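Local coordinates for protein inosine-uridine nucleoside N-ribohydrolase (Xanthomonas oryzae pv. oryzae, PDB 4KL0) that binds calcium and probably hydrolyses N-glycosyl bonds of nucleosides, though its own activity and substrate are not established, at residues Thr176-Ile181 / Arg222-Glu227; Leu332-Thr337 / Glu348-Ala353. One frame throughout, in Å; residues are numbered along the deposited sequence.

Interaction 1: Thr176-Ile181 / Arg222-Glu227; sequences TIMGGI and RILTKE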
ATOM      1  N   THR A 176       9.202   4.293   3.818  1.00 13.09           N
ATOM      2  CA  THR A 176       9.154   3.567   2.550  1.00 12.12           C
ATOM      3  C   THR A 176       7.870   3.989   1.870  1.00 13.63           C
ATOM      4  O   THR A 176       6.809   4.010   2.506  1.00 14.59           O
ATOM      5  CB  THR A 176       9.076   2.016   2.774  1.00 14.60           C
ATOM      6  OG1 THR A 176      10.174   1.613   3.611  1.00 14.69           O
ATOM      7  CG2 THR A 176       9.199   1.224   1.483  1.00 14.50           C
ATOM      8  N   ILE A 177       7.968   4.384   0.611  1.00 11.70           N
ATOM      9  CA  ILE A 177       6.849   5.111  -0.022  1.00 11.09           C
ATOM     10  C   ILE A 177       6.574   4.495  -1.384  1.00 13.30           C
ATOM     11  O   ILE A 177       7.516   4.198  -2.140  1.00 15.27           O
ATOM     12  CB  ILE A 177       7.241   6.615  -0.310  1.00 14.31           C
ATOM     13  CG1 ILE A 177       7.627   7.323   0.982  1.00 14.21           C
ATOM     14  CG2 ILE A 177       6.082   7.367  -1.045  1.00 15.58           C
ATOM     15  CD1 ILE A 177       8.271   8.743   0.721  1.00 17.43           C
ATOM     16  N   MET A 178       5.302   4.330  -1.741  1.00 10.64           N
ATOM     17  CA  MET A 178       4.923   3.917  -3.077  1.00 11.60           C
ATOM     18  C   MET A 178       4.753   5.219  -3.844  1.00 13.29           C
ATOM     19  O   MET A 178       3.760   5.946  -3.681  1.00 10.56           O
ATOM     20  CB  MET A 178       3.574   3.140  -2.985  1.00 11.51           C
ATOM     21  CG  MET A 178       3.184   2.332  -4.234  1.00 12.93           C
ATOM     22  SD  MET A 178       2.705   3.318  -5.741  1.00  8.55           S
ATOM     23  CE  MET A 178       4.076   2.775  -6.812  1.00 13.89           C
ATOM     24  N   GLY A 179       5.759   5.570  -4.628  1.00 11.93           N
ATOM     25  CA  GLY A 179       5.835   6.962  -5.044  1.00 15.20           C
ATOM     26  C   GLY A 179       6.676   7.066  -6.306  1.00 14.11           C
ATOM     27  O   GLY A 179       6.614   6.199  -7.143  1.00 16.15           O
ATOM     28  N   GLY A 180       7.432   8.154  -6.404  1.00 15.40           N
ATOM     29  CA  GLY A 180       8.325   8.260  -7.551  1.00 16.28           C
ATOM     30  C   GLY A 180       9.179   9.496  -7.350  1.00 14.01           C
ATOM     31  O   GLY A 180       8.797  10.457  -6.677  1.00 17.18           O
ATOM     32  N   ILE A 181      10.375   9.433  -7.934  1.00 17.59           N
ATOM     33  CA  ILE A 181      11.414  10.403  -7.750  1.00 18.63           C
ATOM     34  C   ILE A 181      11.425  11.275  -9.008  1.00 17.33           C
ATOM     35  O   ILE A 181      11.483  10.729 -10.124  1.00 18.78           O
ATOM     36  CB  ILE A 181      12.763   9.627  -7.585  1.00 22.19           C
ATOM     37  CG1 ILE A 181      12.778   8.852  -6.226  1.00 20.01           C
ATOM     38  CG2 ILE A 181      13.968  10.565  -7.667  1.00 23.81           C
ATOM     39  CD1 ILE A 181      14.042   8.008  -6.039  1.00 22.58           C
ATOM     40  N   ARG A 222      12.985   4.999   1.175  1.00 13.97           N
ATOM     41  CA  ARG A 222      13.050   3.964   0.175  1.00 15.83           C
ATOM     42  C   ARG A 222      11.788   4.114  -0.680  1.00 16.43           C
ATOM     43  O   ARG A 222      10.694   4.115  -0.120  1.00 16.18           O
ATOM     44  CB  ARG A 222      13.067   2.573   0.798  1.00 14.95           C
ATOM     45  CG  ARG A 222      13.184   1.449  -0.229  1.00 17.54           C
ATOM     46  CD  ARG A 222      13.389   0.100   0.483  1.00 18.81           C
ATOM     47  NE  ARG A 222      14.734   0.124   1.037  1.00 21.44           N
ATOM     48  CZ  ARG A 222      15.248  -0.856   1.764  1.00 26.13           C
ATOM     49  NH1 ARG A 222      14.521  -1.949   2.006  1.00 25.04           N
ATOM     50  NH2 ARG A 222      16.486  -0.747   2.216  1.00 26.79           N
ATOM     51  N   ILE A 223      11.964   4.330  -1.976  1.00 14.82           N
ATOM     52  CA  ILE A 223      10.840   4.735  -2.848  1.00 13.57           C
ATOM     53  C   ILE A 223      10.628   3.624  -3.856  1.00 15.80           C
ATOM     54  O   ILE A 223      11.521   3.276  -4.673  1.00 17.08           O
ATOM     55  CB  ILE A 223      11.094   6.021  -3.626  1.00 14.50           C
ATOM     56  CG1 ILE A 223      11.528   7.234  -2.776  1.00 18.77           C
ATOM     57  CG2 ILE A 223       9.812   6.388  -4.430  1.00 16.58           C
ATOM     58  CD1 ILE A 223      10.533   7.695  -1.821  1.00 21.98           C
ATOM     59  N   LEU A 224       9.456   3.018  -3.805  1.00 13.22           N
ATOM     60  CA  LEU A 224       9.154   1.926  -4.721  1.00 13.98           C
ATOM     61  C   LEU A 224       8.248   2.497  -5.798  1.00 16.53           C
ATOM     62  O   LEU A 224       7.305   3.224  -5.483  1.00 17.63           O
ATOM     63  CB  LEU A 224       8.359   0.821  -4.006  1.00 13.63           C
ATOM     64  CG  LEU A 224       8.141  -0.454  -4.844  1.00 17.16           C
ATOM     65  CD1 LEU A 224       8.469  -1.680  -4.051  1.00 16.67           C
ATOM     66  CD2 LEU A 224       6.654  -0.554  -5.452  1.00 14.68           C
ATOM     67  N   THR A 225       8.503   2.175  -7.047  1.00 18.03           N
ATOM     68  CA  THR A 225       7.824   2.865  -8.143  1.00 15.49           C
ATOM     69  C   THR A 225       6.932   1.868  -8.894  1.00 14.99           C
ATOM     70  O   THR A 225       6.991   0.622  -8.725  1.00 17.72           O
ATOM     71  CB  THR A 225       8.855   3.420  -9.123  1.00 20.43           C
ATOM     72  OG1 THR A 225       9.498   2.324  -9.776  1.00 25.38           O
ATOM     73  CG2 THR A 225       9.878   4.208  -8.386  1.00 23.87           C
ATOM     74  N   LYS A 226       6.064   2.370  -9.744  1.00 16.77           N
ATOM     75  CA  LYS A 226       5.121   1.479 -10.412  1.00 18.81           C
ATOM     76  C   LYS A 226       5.819   0.388 -11.272  1.00 17.63           C
ATOM     77  O   LYS A 226       5.286  -0.698 -11.422  1.00 19.76           O
ATOM     78  CB  LYS A 226       4.127   2.313 -11.260  1.00 21.71           C
ATOM     79  CG  LYS A 226       4.824   3.105 -12.363  1.00 24.18           C
ATOM     80  CD  LYS A 226       3.908   4.149 -12.984  1.00 24.71           C
ATOM     81  CE  LYS A 226       4.607   4.818 -14.193  1.00 28.28           C
ATOM     82  NZ  LYS A 226       3.574   5.370 -15.140  1.00 40.45           N
ATOM     83  N   GLU A 227       7.018   0.691 -11.807  1.00 19.22           N
ATOM     84  CA  GLU A 227       7.764  -0.303 -12.600  1.00 20.59           C
ATOM     85  C   GLU A 227       8.157  -1.568 -11.830  1.00 18.98           C
ATOM     86  O   GLU A 227       8.262  -2.680 -12.414  1.00 21.90           O
ATOM     87  CB  GLU A 227       8.986   0.374 -13.248  1.00 24.82           C
ATOM     88  CG  GLU A 227       8.555   1.368 -14.340  1.00 28.59           C
ATOM     89  CD  GLU A 227       8.230   2.756 -13.793  1.00 31.25           C
ATOM     90  OE1 GLU A 227       8.529   3.037 -12.586  1.00 29.65           O
ATOM     91  OE2 GLU A 227       7.681   3.577 -14.579  1.00 37.78           O
TER
HETATM   92  O   HOH W   1       5.469   5.256  -9.508  1.00 19.58           O
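Ile177 and Ile223 stand side by side on one face of the sheet, pointing the same way, and meet through their ends: CD1 of Ile177 lies 3.6 Å from CD1 of Ile223. In both, CG2 is anti to the backbone N and CG1 rises beside it, which keeps the two longer branches alongside each other. The chi2 of Ile223, -64°, then folds its CD1 over toward Ile177 CB. From the far end of the loop Ile181 lays its CG1 slantwise over Ile223, with CG1 to CG1 at 4.0 Å, while Ile223 CG2 packs 3.6 Å from Gly180 N. The loop after strand 172-178 thus covers part of Ile223, and Tyr211 of helix 204-216 touches both Ile177 and Ile223.

Thr176, Met178, Arg222 and Leu224 occupy the other face. Met178 bends at chi2 and chi3, which swings CE back to 3.5 Å from Leu224 O, next to the start of helix 226-231. Its side chain also packs on Asp318, a ligand of the bound calcium, so this strand end borders the metal site.

The strands run parallel in the Rossmann-like sheet, their short axes 21° apart. Ile177 donates from N to Arg222 O and accepts at O from Leu224 N, the latter bond 2.8 Å with 167° at the hydrogen. Gly179 N to Leu224 O completes the Met178-Leu224 pair, the last bridge between the two segments. Past that bond, a water links the two chains, donating to Gly179 O and accepting from Lys226 N at 3.0 Å. Direct backbone hydrogen bonds therefore join the strands beside an apolar isoleucine cluster, whereas water joins the loop to the first turn of the helix.

Interaction 2: Leu332-Thr337 / Glu348-Ala353; sequences LLFQPT and EHVGHA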
ATOM      1  N   LEU A 332      14.928 -10.793   0.769  1.00 27.19           N
ATOM      2  CA  LEU A 332      14.512 -11.904  -0.042  1.00 28.22           C
ATOM      3  C   LEU A 332      14.267 -11.505  -1.508  1.00 29.18           C
ATOM      4  O   LEU A 332      14.523 -12.299  -2.423  1.00 29.05           O
ATOM      5  CB  LEU A 332      13.217 -12.463   0.546  1.00 32.35           C
ATOM      6  CG  LEU A 332      12.993 -13.959   0.690  1.00 31.61           C
ATOM      7  CD1 LEU A 332      14.128 -14.577   1.468  1.00 35.09           C
ATOM      8  CD2 LEU A 332      11.638 -14.198   1.363  1.00 29.43           C
ATOM      9  N   LEU A 333      13.731 -10.299  -1.740  1.00 22.20           N
ATOM     10  CA  LEU A 333      13.160 -10.008  -3.053  1.00 24.51           C
ATOM     11  C   LEU A 333      13.852  -8.888  -3.809  1.00 22.57           C
ATOM     12  O   LEU A 333      13.757  -8.840  -5.046  1.00 25.22           O
ATOM     13  CB  LEU A 333      11.663  -9.624  -2.906  1.00 23.22           C
ATOM     14  CG  LEU A 333      10.749 -10.625  -2.187  1.00 24.19           C
ATOM     15  CD1 LEU A 333       9.370  -9.977  -2.068  1.00 22.66           C
ATOM     16  CD2 LEU A 333      10.642 -11.956  -2.925  1.00 24.13           C
ATOM     17  N   PHE A 334      14.484  -7.966  -3.092  1.00 23.78           N
ATOM     18  CA  PHE A 334      14.898  -6.699  -3.687  1.00 21.43           C
ATOM     19  C   PHE A 334      16.366  -6.360  -3.482  1.00 24.75           C
ATOM     20  O   PHE A 334      17.010  -6.755  -2.512  1.00 23.70           O
ATOM     21  CB  PHE A 334      14.098  -5.516  -3.125  1.00 21.92           C
ATOM     22  CG  PHE A 334      12.617  -5.700  -3.140  1.00 18.64           C
ATOM     23  CD1 PHE A 334      11.900  -5.672  -4.316  1.00 21.42           C
ATOM     24  CD2 PHE A 334      11.907  -5.812  -1.927  1.00 19.92           C
ATOM     25  CE1 PHE A 334      10.523  -5.850  -4.293  1.00 20.10           C
ATOM     26  CE2 PHE A 334      10.527  -5.921  -1.907  1.00 17.87           C
ATOM     27  CZ  PHE A 334       9.840  -5.968  -3.072  1.00 16.41           C
ATOM     28  N   GLN A 335      16.884  -5.574  -4.419  1.00 24.78           N
ATOM     29  CA  GLN A 335      18.208  -5.006  -4.290  1.00 24.57           C
ATOM     30  C   GLN A 335      18.079  -3.517  -4.636  1.00 24.04           C
ATOM     31  O   GLN A 335      18.358  -3.124  -5.780  1.00 23.88           O
ATOM     32  CB  GLN A 335      19.114  -5.698  -5.294  1.00 26.75           C
ATOM     33  CG  GLN A 335      20.558  -5.359  -5.230  1.00 36.25           C
ATOM     34  CD  GLN A 335      21.333  -6.081  -6.355  1.00 42.41           C
ATOM     35  OE1 GLN A 335      21.208  -7.310  -6.523  1.00 39.47           O
ATOM     36  NE2 GLN A 335      22.101  -5.305  -7.156  1.00 43.79           N
ATOM     37  N   PRO A 336      17.612  -2.691  -3.669  1.00 21.87           N
ATOM     38  CA  PRO A 336      17.363  -1.259  -3.897  1.00 23.28           C
ATOM     39  C   PRO A 336      18.618  -0.556  -4.400  1.00 25.79           C
ATOM     40  O   PRO A 336      19.740  -0.920  -4.030  1.00 25.41           O
ATOM     41  CB  PRO A 336      17.010  -0.737  -2.494  1.00 21.77           C
ATOM     42  CG  PRO A 336      16.384  -1.947  -1.818  1.00 22.55           C
ATOM     43  CD  PRO A 336      17.261  -3.101  -2.298  1.00 23.14           C
ATOM     44  N   THR A 337      18.435   0.444  -5.253  1.00 24.05           N
ATOM     45  CA  THR A 337      19.573   1.207  -5.791  1.00 24.53           C
ATOM     46  C   THR A 337      19.731   2.549  -5.071  1.00 26.03           C
ATOM     47  O   THR A 337      18.776   3.323  -4.951  1.00 21.20           O
ATOM     48  CB  THR A 337      19.371   1.411  -7.345  1.00 24.43           C
ATOM     49  OG1 THR A 337      19.345   0.130  -8.005  1.00 26.32           O
ATOM     50  CG2 THR A 337      20.466   2.339  -7.947  1.00 24.30           C
ATOM     51  N   GLU A 348      16.813   5.395  -1.394  1.00 17.89           N
ATOM     52  CA  GLU A 348      16.948   4.257  -2.260  1.00 19.97           C
ATOM     53  C   GLU A 348      15.798   4.109  -3.222  1.00 21.09           C
ATOM     54  O   GLU A 348      14.644   4.434  -2.877  1.00 19.47           O
ATOM     55  CB  GLU A 348      17.034   2.976  -1.416  1.00 21.56           C
ATOM     56  CG  GLU A 348      18.274   2.906  -0.562  1.00 23.82           C
ATOM     57  CD  GLU A 348      18.210   1.678   0.291  1.00 27.77           C
ATOM     58  OE1 GLU A 348      17.198   1.533   1.011  1.00 29.57           O
ATOM     59  OE2 GLU A 348      19.139   0.854   0.228  1.00 34.83           O
ATOM     60  N   HIS A 349      16.091   3.575  -4.409  1.00 20.17           N
ATOM     61  CA  HIS A 349      15.082   3.409  -5.423  1.00 19.35           C
ATOM     62  C   HIS A 349      14.794   1.947  -5.675  1.00 21.22           C
ATOM     63  O   HIS A 349      15.723   1.111  -5.832  1.00 21.06           O
ATOM     64  CB  HIS A 349      15.531   4.116  -6.725  1.00 19.97           C
ATOM     65  CG  HIS A 349      14.684   3.774  -7.914  1.00 21.03           C
ATOM     66  ND1 HIS A 349      15.176   3.105  -9.015  1.00 24.47           N
ATOM     67  CD2 HIS A 349      13.369   3.977  -8.159  1.00 24.57           C
ATOM     68  CE1 HIS A 349      14.200   2.908  -9.889  1.00 24.07           C
ATOM     69  NE2 HIS A 349      13.098   3.451  -9.405  1.00 24.29           N
ATOM     70  N   VAL A 350      13.510   1.583  -5.690  1.00 18.17           N
ATOM     71  CA  VAL A 350      13.138   0.244  -6.144  1.00 17.77           C
ATOM     72  C   VAL A 350      12.224   0.292  -7.375  1.00 21.74           C
ATOM     73  O   VAL A 350      11.006   0.545  -7.245  1.00 20.07           O
ATOM     74  CB  VAL A 350      12.433  -0.614  -5.036  1.00 16.20           C
ATOM     75  CG1 VAL A 350      12.126  -2.056  -5.535  1.00 18.73           C
ATOM     76  CG2 VAL A 350      13.286  -0.645  -3.746  1.00 17.59           C
ATOM     77  N   GLY A 351      12.810   0.052  -8.554  1.00 19.20           N
ATOM     78  CA  GLY A 351      12.078  -0.077  -9.799  1.00 20.72           C
ATOM     79  C   GLY A 351      12.181  -1.467 -10.398  1.00 21.04           C
ATOM     80  O   GLY A 351      12.347  -2.452  -9.675  1.00 18.89           O
ATOM     81  N   HIS A 352      12.065  -1.592 -11.720  1.00 21.12           N
ATOM     82  CA  HIS A 352      11.969  -2.941 -12.291  1.00 22.30           C
ATOM     83  C   HIS A 352      13.270  -3.750 -12.079  1.00 24.07           C
ATOM     84  O   HIS A 352      13.231  -4.941 -11.741  1.00 22.57           O
ATOM     85  CB  HIS A 352      11.604  -2.904 -13.781  1.00 25.71           C
ATOM     86  CG  HIS A 352      12.696  -2.386 -14.650  1.00 29.08           C
ATOM     87  ND1 HIS A 352      13.555  -3.218 -15.333  1.00 36.13           N
ATOM     88  CD2 HIS A 352      13.095  -1.119 -14.928  1.00 35.56           C
ATOM     89  CE1 HIS A 352      14.432  -2.485 -16.008  1.00 35.45           C
ATOM     90  NE2 HIS A 352      14.169  -1.209 -15.786  1.00 37.19           N
ATOM     91  N   ALA A 353      14.413  -3.086 -12.223  1.00 23.28           N
ATOM     92  CA  ALA A 353      15.718  -3.797 -12.162  1.00 24.41           C
ATOM     93  C   ALA A 353      16.008  -4.298 -10.746  1.00 23.94           C
ATOM     94  O   ALA A 353      16.693  -5.307 -10.513  1.00 26.49           O
ATOM     95  CB  ALA A 353      16.832  -2.865 -12.612  1.00 28.58           C
TER
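Thr337 O accepts the shortest polar bond of this contact, 2.8 Å from His349 N, and Glu348 CA adds a CA-H...O approach to the same oxygen. The return bond runs from Thr337 N to His349 O at 2.9 Å and is straighter, with 173° at the hydrogen. Together they define one antiparallel hydrogen-bonded pair, the start of the edge strand 337-338 of the mixed sheet, where the otherwise parallel Rossmann-like order ends. The two donors approach differently: Thr337 N lies in the plane of the His349 carbonyl, whereas His349 N is tilted 22° from that of Thr337.

Pro336, just before the pair, packs between two side chains of strand 347-350. Its CG lies 3.9 Å from Val350 CG2, the two side chains lying alongside and pointing the same way. Its CB faces the Glu348 carboxylate, 3.8 Å from OE2. The other carboxylate oxygen, OE1, has Arg222 of the next strand as its salt-bridge partner, so the proline packs beside an ion pair.

Further back, Phe334 is the first residue to leave the helical conformation after helix 327-333. Its side chain crosses that of Val350 at about a right angle. Leu333 CB sits over the centre of one ring face, and Leu320, Leu323 and Ala324 of helix 317-325 also touch the phenylalanine. The segment 332-337 thus runs from the helix end to the edge of the sheet. At that edge Thr337 OG1 is hydrogen-bonded to Glu354, just past the other segment. Val350 serves both apolar neighbours by dividing its methyls: CG2 meets the proline, while CG1 comes within 3.8 Å of Phe334 CD1.

Both interactions belong to one sheet, because strands 221-224 and 347-350 are neighbours in it. Interaction 1 is mostly buried and joins two parallel strands near the calcium site; interaction 2 lies farther from the chain's centre, is partly buried, and brings in the antiparallel edge. The seam between them is polar as well as apolar: besides the salt bridge of Arg222, Val350 N probably donates to Ile223 O, and Thr225 packs on His349. Interaction 1 combines three backbone hydrogen bonds and a bridging water with mainly aliphatic packing, while interaction 2 has two backbone bonds and sets a proline and an aromatic ring against a valine and a carboxylate.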